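Local coordinates for aminotransferase, class V family protein (Trichomonas vaginalis, PDB 5F8V) that probably catalyses the pyridoxal-phosphate-dependent transfer of an amino group from O-phospho-L-serine to 2-oxoglutarate in serine biosynthesis, at residues Phe87-Glu92 against Lys216-Arg221; Gly91-Val96 against Asp147-Tyr152. All blocks are in the same frame, centred on the assembly; numbering follows the deposited sequence.

Contact 1 of 2, residues Phe87-Glu92 against Lys216-Arg221; sequences FNFIGE and KDMLER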
loop_
_atom_site.group_PDB
_atom_site.type_symbol
_atom_site.label_atom_id
_atom_site.label_comp_id
_atom_site.label_asym_id
_atom_site.label_seq_id
_atom_site.Cartn_x
_atom_site.Cartn_y
_atom_site.Cartn_z
ATOM N N PHE A 87 -10.836 13.480 8.344
ATOM C CA PHE A 87 -10.798 12.740 9.618
ATOM C C PHE A 87 -9.804 13.369 10.591
ATOM O O PHE A 87 -10.132 13.567 11.762
ATOM C CB PHE A 87 -10.418 11.265 9.431
ATOM C CG PHE A 87 -11.570 10.371 9.114
ATOM C CD1 PHE A 87 -12.562 10.127 10.068
ATOM C CD2 PHE A 87 -11.675 9.754 7.866
ATOM C CE1 PHE A 87 -13.632 9.307 9.776
ATOM C CE2 PHE A 87 -12.747 8.927 7.576
ATOM C CZ PHE A 87 -13.725 8.700 8.534
ATOM N N ASN A 88 -8.619 13.713 10.074
ATOM C CA ASN A 88 -7.491 14.188 10.877
ATOM C C ASN A 88 -7.450 15.684 11.194
ATOM O O ASN A 88 -6.904 16.063 12.232
ATOM C CB ASN A 88 -6.159 13.796 10.197
ATOM C CG ASN A 88 -5.776 12.348 10.442
ATOM O OD1 ASN A 88 -5.148 12.027 11.454
ATOM N ND2 ASN A 88 -6.123 11.465 9.504
ATOM N N PHE A 89 -7.984 16.532 10.311
ATOM C CA PHE A 89 -7.711 17.981 10.375
ATOM C C PHE A 89 -8.908 18.936 10.438
ATOM O O PHE A 89 -8.704 20.153 10.512
ATOM C CB PHE A 89 -6.817 18.401 9.198
ATOM C CG PHE A 89 -5.503 17.678 9.135
ATOM C CD1 PHE A 89 -4.609 17.721 10.208
ATOM C CD2 PHE A 89 -5.132 16.975 7.986
ATOM C CE1 PHE A 89 -3.393 17.058 10.140
ATOM C CE2 PHE A 89 -3.919 16.317 7.920
ATOM C CZ PHE A 89 -3.050 16.362 8.998
ATOM N N ILE A 90 -10.137 18.425 10.395
ATOM C CA ILE A 90 -11.306 19.271 10.658
ATOM C C ILE A 90 -11.228 19.828 12.088
ATOM O O ILE A 90 -11.496 21.003 12.314
ATOM C CB ILE A 90 -12.639 18.512 10.441
ATOM C CG1 ILE A 90 -12.860 18.288 8.938
ATOM C CG2 ILE A 90 -13.824 19.283 11.033
ATOM C CD1 ILE A 90 -13.989 17.338 8.612
ATOM N N GLY A 91 -10.845 18.974 13.031
ATOM C CA GLY A 91 -10.856 19.311 14.448
ATOM C C GLY A 91 -12.274 19.630 14.887
ATOM O O GLY A 91 -13.202 18.882 14.583
ATOM N N GLU A 92 -12.427 20.769 15.561
ATOM C CA GLU A 92 -13.723 21.270 16.010
ATOM C C GLU A 92 -14.233 22.397 15.108
ATOM O O GLU A 92 -15.227 23.038 15.445
ATOM C CB GLU A 92 -13.625 21.795 17.457
ATOM C CG GLU A 92 -13.006 20.843 18.476
ATOM C CD GLU A 92 -13.947 19.731 18.932
ATOM O OE1 GLU A 92 -14.940 19.423 18.225
ATOM O OE2 GLU A 92 -13.678 19.148 20.009
ATOM N N LYS A 216 3.231 19.897 13.101
ATOM C CA LYS A 216 2.942 19.236 14.396
ATOM C C LYS A 216 1.709 19.729 15.172
ATOM O O LYS A 216 1.008 18.907 15.765
ATOM C CB LYS A 216 4.182 19.252 15.308
ATOM C CG LYS A 216 5.226 18.240 14.890
ATOM C CD LYS A 216 6.523 18.384 15.661
ATOM C CE LYS A 216 7.494 17.296 15.246
ATOM N NZ LYS A 216 8.855 17.526 15.791
ATOM N N ASP A 217 1.443 21.036 15.174
ATOM C CA ASP A 217 0.229 21.575 15.838
ATOM C C ASP A 217 -1.093 21.172 15.157
ATOM O O ASP A 217 -2.144 21.193 15.807
ATOM C CB ASP A 217 0.280 23.110 16.008
ATOM C CG ASP A 217 0.365 23.849 14.684
ATOM O OD1 ASP A 217 1.124 23.358 13.829
ATOM O OD2 ASP A 217 -0.301 24.895 14.501
ATOM N N MET A 218 -1.047 20.784 13.878
ATOM C CA MET A 218 -2.242 20.265 13.191
ATOM C C MET A 218 -2.725 18.953 13.818
ATOM O O MET A 218 -3.923 18.705 13.886
ATOM C CB MET A 218 -1.989 20.059 11.690
ATOM C CG MET A 218 -1.667 21.330 10.914
ATOM S SD MET A 218 -3.065 22.454 10.776
ATOM C CE MET A 218 -4.128 21.562 9.645
ATOM N N LEU A 219 -1.791 18.123 14.281
ATOM C CA LEU A 219 -2.128 16.873 14.961
ATOM C C LEU A 219 -2.550 17.028 16.428
ATOM O O LEU A 219 -3.042 16.067 17.026
ATOM C CB LEU A 219 -0.966 15.890 14.853
ATOM C CG LEU A 219 -0.673 15.419 13.428
ATOM C CD1 LEU A 219 0.554 14.527 13.434
ATOM C CD2 LEU A 219 -1.866 14.684 12.830
ATOM N N GLU A 220 -2.384 18.222 17.001
ATOM C CA GLU A 220 -3.007 18.540 18.292
ATOM C C GLU A 220 -4.550 18.595 18.193
ATOM O O GLU A 220 -5.242 18.500 19.210
ATOM C CB GLU A 220 -2.453 19.855 18.870
ATOM C CG GLU A 220 -0.964 19.804 19.219
ATOM C CD GLU A 220 -0.405 21.120 19.763
ATOM O OE1 GLU A 220 -1.179 22.071 20.009
ATOM O OE2 GLU A 220 0.826 21.210 19.951
ATOM N N ARG A 221 -5.081 18.727 16.976
ATOM C CA ARG A 221 -6.532 18.749 16.757
ATOM C C ARG A 221 -7.129 17.363 17.011
ATOM O O ARG A 221 -6.461 16.355 16.773
ATOM C CB ARG A 221 -6.862 19.198 15.330
ATOM C CG ARG A 221 -6.351 20.592 14.995
ATOM C CD ARG A 221 -6.647 20.969 13.563
ATOM N NE ARG A 221 -6.243 22.350 13.298
ATOM C CZ ARG A 221 -6.644 23.080 12.261
ATOM N NH1 ARG A 221 -7.474 22.584 11.342
ATOM N NH2 ARG A 221 -6.206 24.326 12.137
#

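Contact 2 of 2, residues Gly91-Val96 against Asp147-Tyr152; sequences GEHKAV and DAAYFY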
loop_
_atom_site.group_PDB
_atom_site.type_symbol
_atom_site.label_atom_id
_atom_site.label_comp_id
_atom_site.label_asym_id
_atom_site.label_seq_id
_atom_site.Cartn_x
_atom_site.Cartn_y
_atom_site.Cartn_z
ATOM N N GLY A 91 -10.845 18.974 13.031
ATOM C CA GLY A 91 -10.856 19.311 14.448
ATOM C C GLY A 91 -12.274 19.630 14.887
ATOM O O GLY A 91 -13.202 18.882 14.583
ATOM N N GLU A 92 -12.427 20.769 15.561
ATOM C CA GLU A 92 -13.723 21.270 16.010
ATOM C C GLU A 92 -14.233 22.397 15.108
ATOM O O GLU A 92 -15.227 23.038 15.445
ATOM C CB GLU A 92 -13.625 21.795 17.457
ATOM C CG GLU A 92 -13.006 20.843 18.476
ATOM C CD GLU A 92 -13.947 19.731 18.932
ATOM O OE1 GLU A 92 -14.940 19.423 18.225
ATOM O OE2 GLU A 92 -13.678 19.148 20.009
ATOM N N HIS A 93 -13.574 22.642 13.974
ATOM C CA HIS A 93 -14.000 23.702 13.053
ATOM C C HIS A 93 -15.311 23.336 12.359
ATOM O O HIS A 93 -15.633 22.160 12.205
ATOM C CB HIS A 93 -12.916 23.995 12.020
ATOM C CG HIS A 93 -11.645 24.510 12.617
ATOM N ND1 HIS A 93 -10.604 23.683 12.975
ATOM C CD2 HIS A 93 -11.254 25.766 12.938
ATOM C CE1 HIS A 93 -9.627 24.406 13.491
ATOM N NE2 HIS A 93 -9.996 25.673 13.482
ATOM N N LYS A 94 -16.063 24.354 11.951
ATOM C CA LYS A 94 -17.381 24.161 11.349
ATOM C C LYS A 94 -17.358 24.197 9.817
ATOM O O LYS A 94 -18.402 24.022 9.182
ATOM C CB LYS A 94 -18.365 25.208 11.893
ATOM C CG LYS A 94 -18.516 25.218 13.416
ATOM C CD LYS A 94 -18.930 23.859 13.970
ATOM C CE LYS A 94 -19.275 23.894 15.458
ATOM N NZ LYS A 94 -18.092 23.621 16.322
ATOM N N ALA A 95 -16.179 24.410 9.224
ATOM C CA ALA A 95 -16.055 24.479 7.770
ATOM C C ALA A 95 -14.711 23.972 7.258
ATOM O O ALA A 95 -13.730 23.931 8.000
ATOM C CB ALA A 95 -16.290 25.908 7.294
ATOM N N VAL A 96 -14.703 23.567 5.986
ATOM C CA VAL A 96 -13.474 23.264 5.255
ATOM C C VAL A 96 -13.557 23.861 3.853
ATOM O O VAL A 96 -14.624 23.845 3.230
ATOM C CB VAL A 96 -13.193 21.748 5.150
ATOM C CG1 VAL A 96 -12.796 21.186 6.506
ATOM C CG2 VAL A 96 -14.382 20.990 4.550
ATOM N N ASP A 147 -14.860 29.914 9.523
ATOM C CA ASP A 147 -14.147 29.090 10.503
ATOM C C ASP A 147 -13.562 27.853 9.812
ATOM O O ASP A 147 -13.814 26.726 10.218
ATOM C CB ASP A 147 -15.109 28.702 11.641
ATOM C CG ASP A 147 -14.409 28.003 12.797
ATOM O OD1 ASP A 147 -13.321 28.452 13.219
ATOM O OD2 ASP A 147 -14.953 26.992 13.282
ATOM N N ALA A 148 -12.773 28.084 8.763
ATOM C CA ALA A 148 -12.235 26.997 7.937
ATOM C C ALA A 148 -11.078 26.276 8.631
ATOM O O ALA A 148 -10.137 26.906 9.097
ATOM C CB ALA A 148 -11.799 27.525 6.580
ATOM N N ALA A 149 -11.165 24.950 8.692
ATOM C CA ALA A 149 -10.135 24.117 9.306
ATOM C C ALA A 149 -8.861 24.102 8.463
ATOM O O ALA A 149 -7.747 23.966 8.996
ATOM C CB ALA A 149 -10.650 22.693 9.499
ATOM N N TYR A 150 -9.043 24.216 7.150
ATOM C CA TYR A 150 -7.940 24.241 6.208
ATOM C C TYR A 150 -8.415 24.726 4.839
ATOM O O TYR A 150 -9.628 24.864 4.597
ATOM C CB TYR A 150 -7.288 22.846 6.100
ATOM C CG TYR A 150 -8.229 21.691 5.781
ATOM C CD1 TYR A 150 -8.591 20.764 6.761
ATOM C CD2 TYR A 150 -8.718 21.493 4.486
ATOM C CE1 TYR A 150 -9.438 19.696 6.471
ATOM C CE2 TYR A 150 -9.564 20.437 4.184
ATOM C CZ TYR A 150 -9.915 19.536 5.174
ATOM O OH TYR A 150 -10.748 18.496 4.863
ATOM N N PHE A 151 -7.443 24.998 3.973
ATOM C CA PHE A 151 -7.653 25.335 2.573
ATOM C C PHE A 151 -6.970 24.227 1.770
ATOM O O PHE A 151 -5.742 24.134 1.761
ATOM C CB PHE A 151 -7.033 26.696 2.251
ATOM C CG PHE A 151 -7.239 27.145 0.833
ATOM C CD1 PHE A 151 -8.287 28.002 0.504
ATOM C CD2 PHE A 151 -6.376 26.725 -0.180
ATOM C CE1 PHE A 151 -8.468 28.429 -0.802
ATOM C CE2 PHE A 151 -6.555 27.138 -1.483
ATOM C CZ PHE A 151 -7.605 27.995 -1.798
ATOM N N TYR A 152 -7.769 23.380 1.130
ATOM C CA TYR A 152 -7.254 22.240 0.373
ATOM C C TYR A 152 -7.128 22.601 -1.096
ATOM O O TYR A 152 -8.033 23.221 -1.660
ATOM C CB TYR A 152 -8.177 21.030 0.528
ATOM C CG TYR A 152 -7.687 19.798 -0.201
ATOM C CD1 TYR A 152 -7.840 19.665 -1.588
ATOM C CD2 TYR A 152 -7.061 18.760 0.491
ATOM C CE1 TYR A 152 -7.376 18.549 -2.256
ATOM C CE2 TYR A 152 -6.607 17.634 -0.173
ATOM C CZ TYR A 152 -6.771 17.538 -1.539
ATOM O OH TYR A 152 -6.322 16.435 -2.193
#

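Contact 1 of 2, residues Phe87-Glu92 against Lys216-Arg221
The Phe89 ring and the Arg221 guanidinium are the flat groups, and Met218 reaches both. Met218 O lies at the edge of the Phe89 ring, in its plane, while one ring face carries CB of the neighbouring Asn88, 3.9 Å above the centre. One guanidinium face is covered by Met218 SD, 3.8 Å above the plane and displaced toward the rim; at its edge sits Phe89 O. In the mixed alpha/beta sheet domain of this class-V aminotransferase, the contact joins the C-terminal end of helix 78-89 to the loop that follows strand 209-215.

Phe89 CE1 meets Met218 CB at 3.7 Å and Leu219 CD2 at 3.9 Å, both obliquely to the ring. Two bends in the Met218 chain bring CE toward the phenyl ring, to 3.9 Å from Phe89 CD1. The extended Arg221 chain carries its head group to the helix end, where NH1 donates to Phe89 O at 2.8 Å. That donor lies in the carbonyl plane and the oxygen lies 6° out of the guanidinium plane, although the N-H...O angle is a bent 146°. NH1 also bonds Ala149 O, so two backbone carbonyls fix its rotation. Asn88 ND2 bonds Ala84 O within helix 78-89 and Met231 O beyond it, while OD1 accepts from Tyr233 N. At the side-chain root, Arg221 CB rests 4.1 Å from Gly91 CA.

Contact 2 of 2, residues Gly91-Val96 against Asp147-Tyr152
Backbone pairing joins Ala95 to Ala148 in a single parallel bridge, which sets strand 95-98 beside strand 148-154 in the central sheet. Ala149 N donates to Ala95 O at 2.8 Å with an N-H...O angle of 163°, and Ala148 CA adds a CA-H...O contact to the same oxygen. The return bond, Ala95 N to Asp147 O at 3.5 Å, is weak.

A side-chain hydrogen bond extends the pairing: Lys94 N meets Asp147 OD2 at 3.2 Å from above the carboxylate plane. Asp147 CG lies anti to its backbone N (chi1 -172°), which carries the carboxylate across to the 91-96 segment; OD1 then comes to the edge of the imidazole, 3.4 Å from His93 CD2.

Two CH-pi contacts supply the packing. Ala149 CA sits over one face of the His93 ring, 3.9 Å from its centroid, and Val96 CG1 lies equally far from the Tyr150 centroid, 26° off the ring normal. Each ring also has a polar partner outside the segments: Ile90 O for His93 ND1, the Tyr98 hydroxyl for Tyr150 OH.

With ND1 already engaged, Asp147 may favour a positive charge on the imidazole while the nearby Arg221 may disfavour one, so no ionisation state follows from the geometry.

From the N terminus, the chain runs through helix 78-89 and turns at Gly91 and Glu92, residues common to both contacts, before entering strand 95-98. Contact 2 closes the shorter loop, an excursion through helix 103-115 and strand 121-124 that returns at 147-152. Contact 1 closes a longer one, in which that excursion is nested, after the chain has built strands 174-177, 193-199 and 209-215. The contact centres are about 10 Å apart. Arg221 bridges them: besides its bond to the 147-152 segment, its CZ packs 3.5 Å from His93 CE1. Helix end, post-strand loop and two neighbouring strands are thus drawn together around Arg221.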